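Local coordinates for protein BIFUNCTIONAL PROTEIN Proline utilization A (PutA) (Corynebacterium freiburgense, PDB 5UX5) that catalyses the two-step oxidation of proline to glutamate, joining an FAD-dependent proline dehydrogenase and an NAD-dependent aldehyde dehydrogenase in one chain, at residues A[522-527]-A[607-612]; A[560-565]-A[879-884]; A[895-900]-A[907-912]. One frame throughout, in Å; residues are numbered along the deposited sequence.

Contact 1. Residues A[522-527]-A[607-612]; sequences ALLQRA and ASLAAG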
loop_
_atom_site.group_PDB
_atom_site.type_symbol
_atom_site.label_atom_id
_atom_site.label_comp_id
_atom_site.label_asym_id
_atom_site.label_seq_id
_atom_site.Cartn_x
_atom_site.Cartn_y
_atom_site.Cartn_z
ATOM N N ALA A 522 7.400 -4.879 28.497
ATOM C CA ALA A 522 6.911 -3.571 28.901
ATOM C C ALA A 522 7.723 -2.455 28.266
ATOM O O ALA A 522 7.172 -1.410 27.895
ATOM C CB ALA A 522 6.928 -3.466 30.424
ATOM N N LEU A 523 9.040 -2.637 28.173
ATOM C CA LEU A 523 9.867 -1.635 27.522
ATOM C C LEU A 523 9.529 -1.537 26.042
ATOM O O LEU A 523 9.412 -0.430 25.504
ATOM C CB LEU A 523 11.345 -1.954 27.709
ATOM C CG LEU A 523 11.929 -1.713 29.098
ATOM C CD1 LEU A 523 13.370 -2.061 29.102
ATOM C CD2 LEU A 523 11.740 -0.307 29.527
ATOM N N LEU A 524 9.353 -2.678 25.362
ATOM C CA LEU A 524 9.054 -2.600 23.936
ATOM C C LEU A 524 7.718 -1.904 23.694
ATOM O O LEU A 524 7.614 -1.026 22.826
ATOM C CB LEU A 524 9.056 -3.989 23.321
ATOM C CG LEU A 524 10.466 -4.552 23.239
ATOM C CD1 LEU A 524 10.477 -6.081 22.930
ATOM C CD2 LEU A 524 11.223 -3.773 22.218
ATOM N N GLN A 525 6.702 -2.234 24.500
ATOM C CA GLN A 525 5.390 -1.642 24.307
ATOM C C GLN A 525 5.458 -0.148 24.543
ATOM O O GLN A 525 4.881 0.641 23.789
ATOM C CB GLN A 525 4.374 -2.301 25.240
ATOM C CG GLN A 525 4.063 -3.776 24.941
ATOM C CD GLN A 525 3.279 -3.980 23.653
ATOM O OE1 GLN A 525 2.868 -3.020 22.992
ATOM N NE2 GLN A 525 3.064 -5.239 23.290
ATOM N N ARG A 526 6.230 0.256 25.544
ATOM C CA ARG A 526 6.425 1.669 25.805
ATOM C C ARG A 526 7.215 2.322 24.675
ATOM O O ARG A 526 6.946 3.474 24.297
ATOM C CB ARG A 526 7.148 1.826 27.139
ATOM C CG ARG A 526 6.477 2.798 28.059
ATOM C CD ARG A 526 6.619 2.334 29.476
ATOM N NE ARG A 526 7.966 2.581 29.958
ATOM C CZ ARG A 526 8.661 1.702 30.664
ATOM N NH1 ARG A 526 8.128 0.514 30.950
ATOM N NH2 ARG A 526 9.887 2.009 31.068
ATOM N N ALA A 527 8.197 1.597 24.123
ATOM C CA ALA A 527 8.963 2.116 22.997
ATOM C C ALA A 527 8.063 2.378 21.807
ATOM O O ALA A 527 8.251 3.355 21.076
ATOM C CB ALA A 527 10.081 1.146 22.630
ATOM N N ALA A 607 14.245 -6.583 17.933
ATOM C CA ALA A 607 14.317 -8.040 17.880
ATOM C C ALA A 607 15.338 -8.587 18.874
ATOM O O ALA A 607 15.089 -9.608 19.536
ATOM C CB ALA A 607 14.650 -8.501 16.459
ATOM N N SER A 608 16.479 -7.904 19.003
ATOM C CA SER A 608 17.498 -8.296 19.967
ATOM C C SER A 608 16.973 -8.182 21.388
ATOM O O SER A 608 17.175 -9.088 22.210
ATOM C CB SER A 608 18.744 -7.418 19.804
ATOM O OG SER A 608 19.310 -7.525 18.512
ATOM N N LEU A 609 16.339 -7.045 21.710
ATOM C CA LEU A 609 15.791 -6.861 23.048
ATOM C C LEU A 609 14.747 -7.923 23.359
ATOM O O LEU A 609 14.791 -8.548 24.422
ATOM C CB LEU A 609 15.194 -5.466 23.218
ATOM C CG LEU A 609 16.069 -4.223 23.215
ATOM C CD1 LEU A 609 15.202 -3.092 23.692
ATOM C CD2 LEU A 609 17.248 -4.392 24.140
ATOM N N ALA A 610 13.801 -8.140 22.446
ATOM C CA ALA A 610 12.804 -9.184 22.648
ATOM C C ALA A 610 13.444 -10.556 22.905
ATOM O O ALA A 610 12.942 -11.347 23.711
ATOM C CB ALA A 610 11.885 -9.239 21.435
ATOM N N ALA A 611 14.550 -10.860 22.233
ATOM C CA ALA A 611 15.176 -12.156 22.436
ATOM C C ALA A 611 15.840 -12.238 23.795
ATOM O O ALA A 611 15.989 -13.335 24.346
ATOM C CB ALA A 611 16.187 -12.432 21.330
ATOM N N GLY A 612 16.243 -11.103 24.355
ATOM C CA GLY A 612 16.976 -11.143 25.605
ATOM C C GLY A 612 18.394 -10.617 25.559
ATOM O O GLY A 612 19.122 -10.702 26.553
#

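Contact 2. Residues A[560-565]-A[879-884]; sequences AIDFAR and GAIVQR. With SO4 (sulfate ion), chain G.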
loop_
_atom_site.group_PDB
_atom_site.type_symbol
_atom_site.label_atom_id
_atom_site.label_comp_id
_atom_site.label_asym_id
_atom_site.label_seq_id
_atom_site.Cartn_x
_atom_site.Cartn_y
_atom_site.Cartn_z
ATOM N N ALA A 560 8.221 0.752 12.193
ATOM C CA ALA A 560 9.070 0.760 13.376
ATOM C C ALA A 560 8.242 0.553 14.637
ATOM O O ALA A 560 8.688 -0.107 15.578
ATOM C CB ALA A 560 9.866 2.064 13.455
ATOM N N ILE A 561 7.041 1.123 14.690
ATOM C CA ILE A 561 6.180 0.863 15.834
ATOM C C ILE A 561 5.712 -0.597 15.839
ATOM O O ILE A 561 5.724 -1.270 16.882
ATOM C CB ILE A 561 5.026 1.882 15.847
ATOM C CG1 ILE A 561 5.635 3.276 16.036
ATOM C CG2 ILE A 561 4.066 1.594 16.994
ATOM C CD1 ILE A 561 4.713 4.458 15.844
ATOM N N ASP A 562 5.313 -1.114 14.679
ATOM C CA ASP A 562 4.861 -2.497 14.601
ATOM C C ASP A 562 5.948 -3.480 15.032
ATOM O O ASP A 562 5.647 -4.481 15.688
ATOM C CB ASP A 562 4.370 -2.832 13.190
ATOM C CG ASP A 562 3.020 -2.194 12.855
ATOM O OD1 ASP A 562 2.395 -1.551 13.730
ATOM O OD2 ASP A 562 2.577 -2.349 11.695
ATOM N N PHE A 563 7.212 -3.240 14.649
ATOM C CA PHE A 563 8.264 -4.163 15.076
ATOM C C PHE A 563 8.302 -4.279 16.599
ATOM O O PHE A 563 8.464 -5.379 17.138
ATOM C CB PHE A 563 9.631 -3.752 14.536
ATOM C CG PHE A 563 9.860 -4.120 13.092
ATOM C CD1 PHE A 563 9.495 -5.363 12.602
ATOM C CD2 PHE A 563 10.439 -3.196 12.206
ATOM C CE1 PHE A 563 9.715 -5.695 11.233
ATOM C CE2 PHE A 563 10.644 -3.505 10.849
ATOM C CZ PHE A 563 10.281 -4.746 10.353
ATOM N N ALA A 564 8.178 -3.160 17.313
ATOM C CA ALA A 564 8.226 -3.215 18.771
ATOM C C ALA A 564 7.088 -4.060 19.331
ATOM O O ALA A 564 7.305 -4.903 20.203
ATOM C CB ALA A 564 8.193 -1.808 19.360
ATOM N N ARG A 565 5.866 -3.861 18.834
ATOM C CA ARG A 565 4.728 -4.615 19.362
ATOM C C ARG A 565 4.767 -6.076 18.928
ATOM O O ARG A 565 4.551 -6.977 19.747
ATOM C CB ARG A 565 3.416 -3.965 18.921
ATOM C CG ARG A 565 3.182 -2.621 19.570
ATOM C CD ARG A 565 1.698 -2.289 19.701
ATOM N NE ARG A 565 1.503 -0.873 19.400
ATOM C CZ ARG A 565 1.718 0.116 20.256
ATOM N NH1 ARG A 565 1.552 1.367 19.846
ATOM N NH2 ARG A 565 2.084 -0.148 21.517
ATOM N N GLY A 879 6.166 -2.263 0.207
ATOM C CA GLY A 879 5.277 -1.891 1.299
ATOM C C GLY A 879 4.911 -2.982 2.265
ATOM O O GLY A 879 3.792 -2.972 2.788
ATOM N N ALA A 880 5.820 -3.925 2.518
ATOM C CA ALA A 880 5.506 -5.076 3.347
ATOM C C ALA A 880 5.168 -4.617 4.737
ATOM O O ALA A 880 5.869 -3.779 5.307
ATOM C CB ALA A 880 6.677 -6.041 3.406
ATOM N N ILE A 881 4.058 -5.118 5.260
ATOM C CA ILE A 881 3.578 -4.720 6.571
ATOM C C ILE A 881 3.797 -5.872 7.544
ATOM O O ILE A 881 3.434 -7.021 7.261
ATOM C CB ILE A 881 2.114 -4.264 6.502
ATOM C CG1 ILE A 881 2.072 -2.848 5.872
ATOM C CG2 ILE A 881 1.535 -4.228 7.877
ATOM C CD1 ILE A 881 0.812 -2.497 5.199
ATOM N N VAL A 882 4.384 -5.548 8.698
ATOM C CA VAL A 882 4.710 -6.486 9.760
ATOM C C VAL A 882 3.573 -7.473 9.954
ATOM O O VAL A 882 2.401 -7.101 9.956
ATOM C CB VAL A 882 4.992 -5.755 11.078
ATOM C CG1 VAL A 882 5.047 -6.756 12.207
ATOM C CG2 VAL A 882 6.278 -4.985 10.989
ATOM N N GLN A 883 3.922 -8.748 10.019
ATOM C CA GLN A 883 3.007 -9.857 10.243
ATOM C C GLN A 883 2.062 -10.122 9.078
ATOM O O GLN A 883 1.719 -11.279 8.826
ATOM C CB GLN A 883 2.229 -9.652 11.530
ATOM C CG GLN A 883 1.487 -10.885 11.895
ATOM C CD GLN A 883 0.452 -10.630 12.958
ATOM O OE1 GLN A 883 0.362 -11.381 13.932
ATOM N NE2 GLN A 883 -0.337 -9.561 12.785
ATOM N N ARG A 884 1.622 -9.077 8.364
ATOM C CA ARG A 884 0.849 -9.293 7.140
ATOM C C ARG A 884 1.711 -9.939 6.072
ATOM O O ARG A 884 1.312 -10.926 5.452
ATOM C CB ARG A 884 0.285 -7.981 6.612
ATOM C CG ARG A 884 -0.946 -7.450 7.283
ATOM C CD ARG A 884 -1.546 -6.357 6.421
ATOM N NE ARG A 884 -2.377 -5.422 7.167
ATOM C CZ ARG A 884 -2.837 -4.284 6.651
ATOM N NH1 ARG A 884 -2.538 -3.961 5.411
ATOM N NH2 ARG A 884 -3.579 -3.466 7.373
HETATM S S SO4 G . 9.540 -3.157 1.756
HETATM O O1 SO4 G . 8.878 -1.862 1.574
HETATM O O2 SO4 G . 8.587 -4.153 1.269
HETATM O O3 SO4 G . 9.943 -3.378 3.163
HETATM O O4 SO4 G . 10.759 -3.176 0.962
#

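Contact 3. Residues A[895-900]-A[907-912]; sequences VGVGAK and VAQLGT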
loop_
_atom_site.group_PDB
_atom_site.type_symbol
_atom_site.label_atom_id
_atom_site.label_comp_id
_atom_site.label_asym_id
_atom_site.label_seq_id
_atom_site.Cartn_x
_atom_site.Cartn_y
_atom_site.Cartn_z
ATOM N N VAL A 895 21.483 -13.734 3.703
ATOM C CA VAL A 895 22.566 -14.502 4.305
ATOM C C VAL A 895 22.091 -14.986 5.662
ATOM O O VAL A 895 21.587 -14.185 6.459
ATOM C CB VAL A 895 23.862 -13.685 4.472
ATOM C CG1 VAL A 895 24.894 -14.515 5.234
ATOM C CG2 VAL A 895 24.422 -13.257 3.136
ATOM N N GLY A 896 22.241 -16.288 5.917
ATOM C CA GLY A 896 21.921 -16.889 7.193
ATOM C C GLY A 896 20.853 -17.958 7.070
ATOM O O GLY A 896 20.452 -18.371 5.976
ATOM N N VAL A 897 20.425 -18.455 8.233
ATOM C CA VAL A 897 19.303 -19.390 8.269
ATOM C C VAL A 897 18.036 -18.752 7.709
ATOM O O VAL A 897 17.180 -19.443 7.146
ATOM C CB VAL A 897 19.082 -19.914 9.694
ATOM C CG1 VAL A 897 17.988 -20.949 9.656
ATOM C CG2 VAL A 897 20.388 -20.505 10.238
ATOM N N GLY A 898 17.868 -17.450 7.887
ATOM C CA GLY A 898 16.904 -16.743 7.072
ATOM C C GLY A 898 15.454 -16.640 7.511
ATOM O O GLY A 898 14.575 -16.678 6.657
ATOM N N ALA A 899 15.152 -16.509 8.795
ATOM C CA ALA A 899 13.758 -16.213 9.134
ATOM C C ALA A 899 13.435 -14.813 8.670
ATOM O O ALA A 899 14.318 -13.960 8.576
ATOM C CB ALA A 899 13.475 -16.308 10.631
ATOM N N LYS A 900 12.162 -14.587 8.372
ATOM C CA LYS A 900 11.712 -13.281 7.898
ATOM C C LYS A 900 11.550 -12.301 9.042
ATOM O O LYS A 900 10.924 -12.612 10.050
ATOM C CB LYS A 900 10.395 -13.386 7.138
ATOM C CG LYS A 900 10.574 -14.030 5.819
ATOM C CD LYS A 900 9.310 -14.161 5.037
ATOM C CE LYS A 900 9.715 -14.390 3.602
ATOM N NZ LYS A 900 8.557 -14.237 2.748
ATOM N N VAL A 907 12.804 -13.411 16.039
ATOM C CA VAL A 907 13.374 -13.314 17.376
ATOM C C VAL A 907 14.082 -14.607 17.775
ATOM O O VAL A 907 15.199 -14.583 18.305
ATOM C CB VAL A 907 12.274 -12.952 18.385
ATOM C CG1 VAL A 907 12.787 -13.192 19.791
ATOM C CG2 VAL A 907 11.816 -11.501 18.181
ATOM N N ALA A 908 13.453 -15.760 17.509
ATOM C CA ALA A 908 14.004 -17.044 17.931
ATOM C C ALA A 908 15.380 -17.370 17.336
ATOM O O ALA A 908 16.025 -18.309 17.818
ATOM C CB ALA A 908 13.019 -18.164 17.585
ATOM N N GLN A 909 15.852 -16.638 16.315
ATOM C CA GLN A 909 17.203 -16.848 15.800
ATOM C C GLN A 909 18.268 -16.237 16.689
ATOM O O GLN A 909 19.447 -16.589 16.552
ATOM C CB GLN A 909 17.375 -16.268 14.403
ATOM C CG GLN A 909 16.489 -16.847 13.355
ATOM C CD GLN A 909 16.782 -16.304 11.968
ATOM O OE1 GLN A 909 16.638 -17.013 10.969
ATOM N NE2 GLN A 909 17.176 -15.040 11.902
ATOM N N LEU A 910 17.900 -15.299 17.552
ATOM C CA LEU A 910 18.910 -14.518 18.261
ATOM C C LEU A 910 19.331 -15.218 19.549
ATOM O O LEU A 910 19.382 -14.658 20.644
ATOM C CB LEU A 910 18.399 -13.101 18.515
ATOM C CG LEU A 910 18.148 -12.345 17.191
ATOM C CD1 LEU A 910 17.812 -10.906 17.419
ATOM C CD2 LEU A 910 19.351 -12.471 16.213
ATOM N N GLY A 911 19.662 -16.487 19.383
ATOM C CA GLY A 911 20.077 -17.294 20.510
ATOM C C GLY A 911 20.334 -18.704 20.052
ATOM O O GLY A 911 20.582 -18.958 18.871
ATOM N N THR A 912 20.248 -19.629 20.995
ATOM C CA THR A 912 20.490 -21.032 20.695
ATOM C C THR A 912 19.431 -21.865 21.386
ATOM O O THR A 912 18.945 -21.485 22.448
ATOM C CB THR A 912 21.875 -21.456 21.153
ATOM O OG1 THR A 912 22.105 -20.963 22.479
ATOM C CG2 THR A 912 22.935 -20.891 20.200
#

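Contact 1. Residues A[522-527]-A[607-612]
Two helices of the aldehyde dehydrogenase part pack here through Leu524 on one and Leu609 and Ala610 on the other. The second helix, 599-611, is the crossover of a beta-alpha-beta unit joining the parallel neighbours 580-591 and 614-618 of the Rossmann-type sheet. Leu524 reaches across with both branches. Its chi1 of -71°, with CG beside the backbone N, directs the side chain across the gap, and chi2 of 167° divides the methyls between the two partners. CD1 meets the methyl of Ala610, CD1 to CB 3.8 Å. The other branch lies more loosely against Leu609, with Leu524 CD2 4.3 Å from Leu609 CD1. The contact is wholly apolar and buried. Alanine suits position 610 because its short side chain lets the leucine methyl come close to the helix backbone: Leu524 CD1 is 3.9 Å from Ala610 CA. The helix closes just beyond in a Schellman motif at Gly612, whose positive phi is easy for a residue without a side chain. Around the pair, Phe606 of the same crossover helix also touches Leu524, while Leu609 rests on Leu643 from a loop. Helix 550-574 packs beside both, presenting Tyr567 and Ala571 to Ala610.

Contact 2. Residues A[560-565]-A[879-884]
Val882 points its CG2 methyl over one face of the Phe563 ring, in a CH-pi contact. The methyl carbon lies 3.9 Å from the ring centroid and 29° off the ring normal, displaced toward the CD1-CE1 side; its closest ring atom is Phe563 CE1, at 3.5 Å from Val882 CG2. The valine chi1 of 169° places CG2 anti to the carbonyl carbon and beside the backbone N, and from there this branch reaches the ring. A branched aliphatic residue suits this place: while CG2 covers the ring and lies 3.6 Å from Asp562 CB, the branch point Val882 CB also rests against Asp562 CB, at 3.7 Å, and CG1 more loosely. Asp562 thus lends its methylene to the apolar contact, while its carboxylate is held elsewhere, OD1 by the backbone N of Ala469 and OD2 by Asn468 ND2. Since Asn468 ND2 also bonds Val882 O, one amide ties the buried acid to the loop. Ile881 adds a marginal touch, its CG2 4.4 Å from Asp562 OD2.

The loop 879-884 probably corresponds to the aldehyde anchor loop of related glutamate semialdehyde dehydrogenases, whose two successive backbone N-H groups, together with a serine from elsewhere in the chain, bind the substrate carboxylate. Here a sulfate, probably from the crystallisation liquor, lies in a position consistent with that carboxylate site. Gly879 N donates to sulfate O1 at 3.1 Å, and Ala880 N to sulfate O2 at 3.0 Å in a nearly straight bond (166°), while Ser726 OG supplies a further hydrogen bond. Glycine fits at 879 because its positive phi is awkward for other residues. The small methyl of Ala880 lies beside the sulfate, and it is the backbone N-H, not the side chain, that binds. Beyond the contact, the ring of Phe563 meets that of Tyr567 with the planes nearly parallel.

Contact 3. Residues A[895-900]-A[907-912]
Gln909 sets its CG beside its backbone N, opposite the carbonyl carbon (chi1 -61°), and runs extended from there, so that the amide at its end is carried over to the backbone at Ala899. The two segments flank the loop between two strands of the Rossmann-type sheet of the aldehyde dehydrogenase fold: strand 894-895 pairs antiparallel with 687-691, and after the loop the chain returns as strand 911-915, antiparallel to 580-591. Gln909 bridges two parts of this loop, near the surface.

The one hydrogen bond between the segments runs from Ala899 N to Gln909 OE1, 2.7 Å long and close to straight at 162°. Its donor does not sit in the plane of the amide carbonyl but about 40° above it, so the N-H approaches the oxygen from one face of the group. A glutamine suits this place: it is long enough to cross between the segments and carries a neutral carbonyl that can accept from a backbone N-H. The methyl of Ala899 lies over one face of the same amide, the face from which Ala899 N donates, with Ala899 CB 3.6 Å from Gln909 CD; a methyl is small enough to cover the flat amide while the neighbouring N-H bonds its oxygen. Gly898 precedes it with a positive phi, a backbone shape natural for glycine. Although Gly898 N is 3.3 Å from Gln909 OE1, its direction is poor and no bond results.

Next in the chain, Leu910 is the centre of an inverse gamma turn, with a weak bond from Gly911 N to Gln909 O, and this leads into strand 911-915. The side chain of Gln909 also touches His689. Val897 approaches more loosely, with its CB 4.0 Å from Gln909 OE1.

Overall arrangement
All three contacts lie in the aldehyde dehydrogenase part of the chain, which also binds NAD. Contacts 1 and 2 are interleaved along the sequence, their centres about 14 Å apart, and they join where helix 517-533 meets helix 550-574: Leu524 O lies 3.6 Å from Ala564 CB, and Gln525 OE1 makes a weak hydrogen bond with Arg565 NH2. Contact 3, centred about 17 Å from each of the others, touches contact 1 through Leu910, whose CB is 3.6 Å from Ala611 CB, and through Val907. It comes no nearer than about 7 Å to contact 2, atom to atom. Contact 2 alone carries the sulfate, in what is probably the substrate carboxylate site.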